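Probable tRNA pseudouridine synthase D (Methanosarcina mazei, PDB 1Z2Z) probably converts uridine 13 of transfer RNAs to pseudouridine, as a member of the TruD family of RNA-modifying isomerases. Local coordinates at residues R140-S145 / G406-V411; E159-G164 / E391-F396. One frame throughout, in Å; residues are numbered along the deposited sequence.

Contact 1. Residues R140-S145 / G406-V411; sequences RNIENS and GKSKAV
K407 lays its side chain alongside N141 and past the carbonyl of I142, where strand 130-142 comes to its end against strand 408-417. Its CB comes up to the oxygen from beyond it and off the carbonyl plane, 3.4 Å from I142 O, and also 3.7 Å from N141 CA. CG stays beside that same alpha carbon, while CD, turned back by the bend at chi2 (-72°), remains 3.9 Å from I142 O. CE continues the chain in extended form, and the bend at chi4 (56°) turns NZ back beside the end of N141; the two chains point the same way. Cut back to an alanine, the position would keep its CB beside I142 O but is likely to open a gap along N141, whose end would be freer to turn.

Beyond K407 the strands are joined through I142 and S408 by two weak backbone bonds: S408 N reaches I142 O at 3.4 Å, and I142 N reaches S408 O at 3.3 Å, the second less certain because S408 O is crowded in the model. On the sheet face of R140 and K409, two long chains run side by side, with R140 NH2 3.4 Å from K409 CD. E402 lies in long, weak ion-pair range of both, so the two positive ends probably share its charge, and R140 NE has its salt bridge with D32. N141, with its positive phi of 73°, and I142 together face S408, the arrangement of a G1 beta bulge in an antiparallel pair.

Contact 2. Residues E159-G164 / E391-F396; sequences EILAQG and EVKPKF
L161 and K393 bring their alpha carbons to 6.2 Å, as do G164 and E391, where the chain passes the last turn of helix 146-163; residues 391-396 have no regular structure here, and no hydrogen bond crosses. The helix stops at G164, whose positive phi (103°) would push any CB against the carbonyl oxygen before it.

On the buried side the contact is apolar. I160 holds CG2 anti to its backbone nitrogen, which sends this methyl across to V392 CG2 at 4.3 Å and to P394 CD, a ring carbon, at 4.4 Å. On the exposed side the chains of L161 and K393 cross. K393 starts out extended, with CG 3.6 Å from L161 CD1, and then bends at chi4 (46°), bringing its ammonium nitrogen back over the branched end of the leucine. The packing here is mainly hydrocarbon on hydrocarbon. At the helix end E391 OE2 stands 3.3 Å from G164 O; both are acceptors, so the approach is not a bond.

Helix 423-430 closes the inner side, Y429 touching I160 and P394 while V425 meets V392. L416 and F414 of strand 408-417 pack on V392 and P394, and F396 continues along helix 146-163 against L153 and T157. The buried side chains of V392 and P394 thus lie between helix 146-163, strand 408-417 and helix 423-430, while K393 and K395 stay at the surface.

In the fold
Contact 1 lies just ahead of helix 146-163 and contact 2 at its C-terminal end, their centres about 21 Å apart. Strand 130-142 leads through contact 1 into this helix, where S145 is the N-cap and its OG bonds E148 N. Strand 408-417 links the two as well, pairing in contact 1 and backing V392 and P394 of contact 2. Neither is wholly core or wholly surface. Contact 1, at a sheet end, has two weak backbone bonds and long charged chains; no hydrogen bond crosses between the segments of contact 2, which sets buried I160, V392 and P394 beneath exposed L161 and K393. Both lie away from the predicted nucleophile D86.

Contact 1. Residues R140-S145 / G406-V411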
ATOM      1  N   ARG A 140      19.227  -3.805  10.129  1.00 36.83           N
ATOM      2  CA  ARG A 140      20.651  -3.796  10.509  1.00 36.41           C
ATOM      3  C   ARG A 140      21.178  -2.378  10.756  1.00 38.50           C
ATOM      4  O   ARG A 140      20.613  -1.404  10.262  1.00 39.00           O
ATOM      5  CB  ARG A 140      21.510  -4.431   9.401  1.00 32.72           C
ATOM      6  CG  ARG A 140      21.324  -5.916   9.181  1.00 27.37           C
ATOM      7  CD  ARG A 140      22.286  -6.408   8.116  1.00 24.55           C
ATOM      8  NE  ARG A 140      22.120  -7.832   7.818  1.00 22.18           N
ATOM      9  CZ  ARG A 140      22.363  -8.818   8.677  1.00 23.83           C
ATOM     10  NH1 ARG A 140      22.178 -10.077   8.319  1.00 24.04           N
ATOM     11  NH2 ARG A 140      22.793  -8.553   9.902  1.00 26.35           N
ATOM     12  N   ASN A 141      22.267  -2.280  11.518  1.00 41.23           N
ATOM     13  CA  ASN A 141      22.920  -1.001  11.821  1.00 43.77           C
ATOM     14  C   ASN A 141      22.166  -0.102  12.802  1.00 45.88           C
ATOM     15  O   ASN A 141      22.029   1.110  12.592  1.00 44.02           O
ATOM     16  CB  ASN A 141      23.176  -0.217  10.533  1.00 43.34           C
ATOM     17  CG  ASN A 141      24.321   0.763  10.672  1.00 42.96           C
ATOM     18  OD1 ASN A 141      24.492   1.664   9.850  1.00 39.71           O
ATOM     19  ND2 ASN A 141      25.125   0.580  11.711  1.00 44.36           N
ATOM     20  N   ILE A 142      21.685  -0.705  13.878  1.00 48.50           N
ATOM     21  CA  ILE A 142      20.967   0.038  14.884  1.00 53.35           C
ATOM     22  C   ILE A 142      21.925   0.535  15.959  1.00 55.57           C
ATOM     23  O   ILE A 142      22.782  -0.208  16.450  1.00 53.92           O
ATOM     24  CB  ILE A 142      19.865  -0.823  15.532  1.00 55.19           C
ATOM     25  CG1 ILE A 142      19.218  -0.045  16.687  1.00 56.80           C
ATOM     26  CG2 ILE A 142      20.450  -2.132  15.999  1.00 55.97           C
ATOM     27  CD1 ILE A 142      18.098  -0.789  17.398  1.00 59.86           C
ATOM     28  N   GLU A 143      21.756   1.806  16.316  1.00 58.72           N
ATOM     29  CA  GLU A 143      22.575   2.468  17.323  1.00 61.40           C
ATOM     30  C   GLU A 143      22.357   1.900  18.730  1.00 62.13           C
ATOM     31  O   GLU A 143      22.484   2.625  19.714  1.00 62.67           O
ATOM     32  CB  GLU A 143      22.272   3.980  17.322  1.00 64.11           C
ATOM     33  CG  GLU A 143      20.839   4.353  17.772  1.00 67.38           C
ATOM     34  CD  GLU A 143      20.542   5.857  17.711  1.00 68.99           C
ATOM     35  OE1 GLU A 143      21.284   6.650  18.339  1.00 69.65           O
ATOM     36  OE2 GLU A 143      19.554   6.244  17.040  1.00 68.30           O
ATOM     37  N   ASN A 144      22.014   0.618  18.831  1.00 63.20           N
ATOM     38  CA  ASN A 144      21.802  -0.015  20.138  1.00 64.26           C
ATOM     39  C   ASN A 144      22.503  -1.358  20.228  1.00 64.44           C
ATOM     40  O   ASN A 144      23.044  -1.858  19.243  1.00 65.09           O
ATOM     41  CB  ASN A 144      20.312  -0.232  20.435  1.00 66.18           C
ATOM     42  CG  ASN A 144      19.606   1.038  20.868  1.00 67.93           C
ATOM     43  OD1 ASN A 144      20.026   1.708  21.818  1.00 69.03           O
ATOM     44  ND2 ASN A 144      18.519   1.370  20.180  1.00 68.64           N
ATOM     45  N   SER A 145      22.468  -1.942  21.422  1.00 64.45           N
ATOM     46  CA  SER A 145      23.098  -3.231  21.687  1.00 64.31           C
ATOM     47  C   SER A 145      22.079  -4.360  21.576  1.00 64.14           C
ATOM     48  O   SER A 145      20.875  -4.127  21.631  1.00 64.31           O
ATOM     49  CB  SER A 145      23.701  -3.236  23.097  1.00 64.26           C
ATOM     50  OG  SER A 145      22.683  -3.248  24.091  1.00 63.75           O
ATOM     51  N   GLY A 406      29.532  -3.731  16.184  1.00 47.83           N
ATOM     52  CA  GLY A 406      29.231  -2.753  17.215  1.00 45.95           C
ATOM     53  C   GLY A 406      27.751  -2.402  17.251  1.00 45.86           C
ATOM     54  O   GLY A 406      27.240  -1.925  18.271  1.00 45.50           O
ATOM     55  N   LYS A 407      27.062  -2.632  16.129  1.00 44.79           N
ATOM     56  CA  LYS A 407      25.622  -2.351  16.012  1.00 41.55           C
ATOM     57  C   LYS A 407      24.839  -3.644  16.167  1.00 38.91           C
ATOM     58  O   LYS A 407      25.405  -4.737  16.156  1.00 39.94           O
ATOM     59  CB  LYS A 407      25.270  -1.756  14.643  1.00 41.04           C
ATOM     60  CG  LYS A 407      26.263  -0.759  14.072  1.00 41.98           C
ATOM     61  CD  LYS A 407      26.257   0.573  14.783  1.00 40.95           C
ATOM     62  CE  LYS A 407      27.419   1.435  14.287  1.00 42.71           C
ATOM     63  NZ  LYS A 407      27.430   1.635  12.802  1.00 42.04           N
ATOM     64  N   SER A 408      23.528  -3.518  16.291  1.00 36.18           N
ATOM     65  CA  SER A 408      22.680  -4.691  16.438  1.00 35.11           C
ATOM     66  C   SER A 408      21.765  -4.869  15.214  1.00 32.79           C
ATOM     67  O   SER A 408      21.729  -4.018  14.327  1.00 31.79           O
ATOM     68  CB  SER A 408      21.855  -4.558  17.717  1.00 35.41           C
ATOM     69  OG  SER A 408      22.696  -4.281  18.822  1.00 38.39           O
ATOM     70  N   LYS A 409      21.041  -5.981  15.165  1.00 30.96           N
ATOM     71  CA  LYS A 409      20.128  -6.250  14.060  1.00 30.07           C
ATOM     72  C   LYS A 409      18.832  -6.814  14.626  1.00 30.55           C
ATOM     73  O   LYS A 409      18.814  -7.343  15.735  1.00 30.33           O
ATOM     74  CB  LYS A 409      20.742  -7.265  13.096  1.00 27.18           C
ATOM     75  CG  LYS A 409      20.964  -8.621  13.744  1.00 24.84           C
ATOM     76  CD  LYS A 409      21.381  -9.664  12.745  1.00 23.16           C
ATOM     77  CE  LYS A 409      21.457 -10.997  13.430  1.00 24.82           C
ATOM     78  NZ  LYS A 409      22.006 -12.052  12.546  1.00 27.94           N
ATOM     79  N   ALA A 410      17.749  -6.714  13.864  1.00 32.69           N
ATOM     80  CA  ALA A 410      16.458  -7.225  14.322  1.00 34.18           C
ATOM     81  C   ALA A 410      15.825  -8.083  13.234  1.00 34.96           C
ATOM     82  O   ALA A 410      15.787  -7.685  12.076  1.00 37.50           O
ATOM     83  CB  ALA A 410      15.543  -6.064  14.676  1.00 33.58           C
ATOM     84  N   VAL A 411      15.333  -9.260  13.604  1.00 34.96           N
ATOM     85  CA  VAL A 411      14.709 -10.154  12.637  1.00 36.38           C
ATOM     86  C   VAL A 411      13.193 -10.202  12.823  1.00 37.53           C
ATOM     87  O   VAL A 411      12.690 -11.036  13.570  1.00 38.50           O
ATOM     88  CB  VAL A 411      15.244 -11.600  12.771  1.00 36.09           C
ATOM     89  CG1 VAL A 411      14.595 -12.497  11.734  1.00 36.22           C
ATOM     90  CG2 VAL A 411      16.749 -11.616  12.605  1.00 36.88           C
TER

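Contact 2. Residues E159-G164 / E391-F396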
ATOM      1  N   GLU A 159       2.879  -3.712  22.990  1.00 54.75           N
ATOM      2  CA  GLU A 159       1.854  -2.719  22.712  1.00 54.05           C
ATOM      3  C   GLU A 159       1.088  -3.129  21.482  1.00 54.29           C
ATOM      4  O   GLU A 159      -0.134  -2.990  21.426  1.00 54.98           O
ATOM      5  CB  GLU A 159       2.465  -1.329  22.519  1.00 52.90           C
ATOM      6  CG  GLU A 159       2.767  -0.630  23.831  1.00 52.19           C
ATOM      7  CD  GLU A 159       3.376   0.743  23.653  1.00 52.79           C
ATOM      8  OE1 GLU A 159       2.753   1.605  22.997  1.00 53.09           O
ATOM      9  OE2 GLU A 159       4.489   0.967  24.175  1.00 54.58           O
ATOM     10  N   ILE A 160       1.807  -3.662  20.501  1.00 53.80           N
ATOM     11  CA  ILE A 160       1.176  -4.093  19.262  1.00 52.88           C
ATOM     12  C   ILE A 160       0.209  -5.236  19.516  1.00 53.04           C
ATOM     13  O   ILE A 160      -0.967  -5.167  19.156  1.00 52.31           O
ATOM     14  CB  ILE A 160       2.228  -4.532  18.239  1.00 50.99           C
ATOM     15  CG1 ILE A 160       2.980  -3.306  17.724  1.00 50.66           C
ATOM     16  CG2 ILE A 160       1.563  -5.255  17.091  1.00 52.32           C
ATOM     17  CD1 ILE A 160       4.045  -3.626  16.712  1.00 49.03           C
ATOM     18  N   LEU A 161       0.712  -6.283  20.150  1.00 54.03           N
ATOM     19  CA  LEU A 161      -0.107  -7.440  20.452  1.00 55.06           C
ATOM     20  C   LEU A 161      -1.359  -7.012  21.205  1.00 55.00           C
ATOM     21  O   LEU A 161      -2.442  -7.549  20.975  1.00 55.10           O
ATOM     22  CB  LEU A 161       0.703  -8.442  21.279  1.00 55.55           C
ATOM     23  CG  LEU A 161       0.849  -9.868  20.723  1.00 56.71           C
ATOM     24  CD1 LEU A 161       1.211  -9.851  19.235  1.00 56.29           C
ATOM     25  CD2 LEU A 161       1.912 -10.599  21.523  1.00 55.43           C
ATOM     26  N   ALA A 162      -1.201  -6.027  22.086  1.00 55.66           N
ATOM     27  CA  ALA A 162      -2.302  -5.509  22.899  1.00 55.79           C
ATOM     28  C   ALA A 162      -3.289  -4.653  22.108  1.00 56.09           C
ATOM     29  O   ALA A 162      -4.504  -4.807  22.243  1.00 56.82           O
ATOM     30  CB  ALA A 162      -1.745  -4.702  24.064  1.00 54.12           C
ATOM     31  N   GLN A 163      -2.766  -3.742  21.299  1.00 56.47           N
ATOM     32  CA  GLN A 163      -3.615  -2.868  20.504  1.00 56.83           C
ATOM     33  C   GLN A 163      -4.296  -3.647  19.383  1.00 56.44           C
ATOM     34  O   GLN A 163      -5.172  -3.125  18.688  1.00 55.79           O
ATOM     35  CB  GLN A 163      -2.792  -1.735  19.896  1.00 57.56           C
ATOM     36  CG  GLN A 163      -3.631  -0.855  19.008  1.00 61.09           C
ATOM     37  CD  GLN A 163      -2.808   0.066  18.144  1.00 63.35           C
ATOM     38  OE1 GLN A 163      -1.941  -0.381  17.382  1.00 63.18           O
ATOM     39  NE2 GLN A 163      -3.085   1.367  18.241  1.00 63.90           N
ATOM     40  N   GLY A 164      -3.877  -4.898  19.204  1.00 55.42           N
ATOM     41  CA  GLY A 164      -4.457  -5.726  18.162  1.00 55.09           C
ATOM     42  C   GLY A 164      -3.572  -5.873  16.932  1.00 54.56           C
ATOM     43  O   GLY A 164      -3.740  -6.798  16.139  1.00 54.61           O
ATOM     44  N   GLU A 391      -4.581  -6.396  11.538  1.00 43.61           N
ATOM     45  CA  GLU A 391      -4.189  -7.596  12.261  1.00 43.72           C
ATOM     46  C   GLU A 391      -2.753  -7.984  11.925  1.00 43.74           C
ATOM     47  O   GLU A 391      -2.387  -8.073  10.748  1.00 43.42           O
ATOM     48  CB  GLU A 391      -5.148  -8.739  11.914  1.00 46.46           C
ATOM     49  CG  GLU A 391      -4.761 -10.114  12.461  1.00 48.87           C
ATOM     50  CD  GLU A 391      -4.915 -10.226  13.963  1.00 51.13           C
ATOM     51  OE1 GLU A 391      -4.562 -11.291  14.523  1.00 52.75           O
ATOM     52  OE2 GLU A 391      -5.390  -9.252  14.585  1.00 51.44           O
ATOM     53  N   VAL A 392      -1.951  -8.189  12.971  1.00 43.28           N
ATOM     54  CA  VAL A 392      -0.545  -8.583  12.862  1.00 44.28           C
ATOM     55  C   VAL A 392      -0.034  -9.101  14.204  1.00 44.47           C
ATOM     56  O   VAL A 392      -0.242  -8.475  15.238  1.00 46.05           O
ATOM     57  CB  VAL A 392       0.370  -7.398  12.427  1.00 43.91           C
ATOM     58  CG1 VAL A 392       0.208  -7.119  10.952  1.00 44.80           C
ATOM     59  CG2 VAL A 392       0.028  -6.153  13.207  1.00 44.81           C
ATOM     60  N   LYS A 393       0.632 -10.247  14.185  1.00 46.21           N
ATOM     61  CA  LYS A 393       1.184 -10.829  15.402  1.00 47.77           C
ATOM     62  C   LYS A 393       2.631 -11.227  15.137  1.00 48.52           C
ATOM     63  O   LYS A 393       2.954 -12.410  15.034  1.00 47.99           O
ATOM     64  CB  LYS A 393       0.366 -12.053  15.818  1.00 50.13           C
ATOM     65  CG  LYS A 393       0.836 -12.699  17.105  1.00 50.59           C
ATOM     66  CD  LYS A 393      -0.184 -13.686  17.629  1.00 51.24           C
ATOM     67  CE  LYS A 393       0.236 -14.146  19.000  1.00 52.32           C
ATOM     68  NZ  LYS A 393       0.630 -12.945  19.792  1.00 50.44           N
ATOM     69  N   PRO A 394       3.524 -10.231  15.032  1.00 49.90           N
ATOM     70  CA  PRO A 394       4.951 -10.435  14.768  1.00 52.16           C
ATOM     71  C   PRO A 394       5.732 -11.195  15.826  1.00 54.04           C
ATOM     72  O   PRO A 394       5.281 -11.342  16.960  1.00 54.18           O
ATOM     73  CB  PRO A 394       5.469  -9.013  14.562  1.00 52.48           C
ATOM     74  CG  PRO A 394       4.580  -8.202  15.438  1.00 51.58           C
ATOM     75  CD  PRO A 394       3.222  -8.797  15.182  1.00 50.63           C
ATOM     76  N   LYS A 395       6.902 -11.687  15.422  1.00 56.62           N
ATOM     77  CA  LYS A 395       7.811 -12.441  16.286  1.00 58.95           C
ATOM     78  C   LYS A 395       9.223 -11.887  16.057  1.00 60.60           C
ATOM     79  O   LYS A 395       9.845 -12.159  15.033  1.00 60.25           O
ATOM     80  CB  LYS A 395       7.758 -13.929  15.921  1.00 58.87           C
ATOM     81  CG  LYS A 395       6.384 -14.568  16.120  1.00 60.07           C
ATOM     82  CD  LYS A 395       6.272 -15.956  15.473  1.00 60.69           C
ATOM     83  CE  LYS A 395       6.159 -15.871  13.945  1.00 61.88           C
ATOM     84  NZ  LYS A 395       5.993 -17.202  13.274  1.00 59.80           N
ATOM     85  N   PHE A 396       9.719 -11.108  17.016  1.00 63.27           N
ATOM     86  CA  PHE A 396      11.040 -10.497  16.900  1.00 64.28           C
ATOM     87  C   PHE A 396      12.184 -11.409  17.329  1.00 63.53           C
ATOM     88  O   PHE A 396      11.979 -12.443  17.967  1.00 62.92           O
ATOM     89  CB  PHE A 396      11.078  -9.190  17.702  1.00 67.31           C
ATOM     90  CG  PHE A 396      10.868  -9.382  19.172  1.00 70.72           C
ATOM     91  CD1 PHE A 396      11.943  -9.670  20.007  1.00 71.92           C
ATOM     92  CD2 PHE A 396       9.589  -9.325  19.717  1.00 71.33           C
ATOM     93  CE1 PHE A 396      11.748  -9.909  21.362  1.00 73.20           C
ATOM     94  CE2 PHE A 396       9.382  -9.563  21.068  1.00 72.87           C
ATOM     95  CZ  PHE A 396      10.464  -9.854  21.896  1.00 73.37           C
TER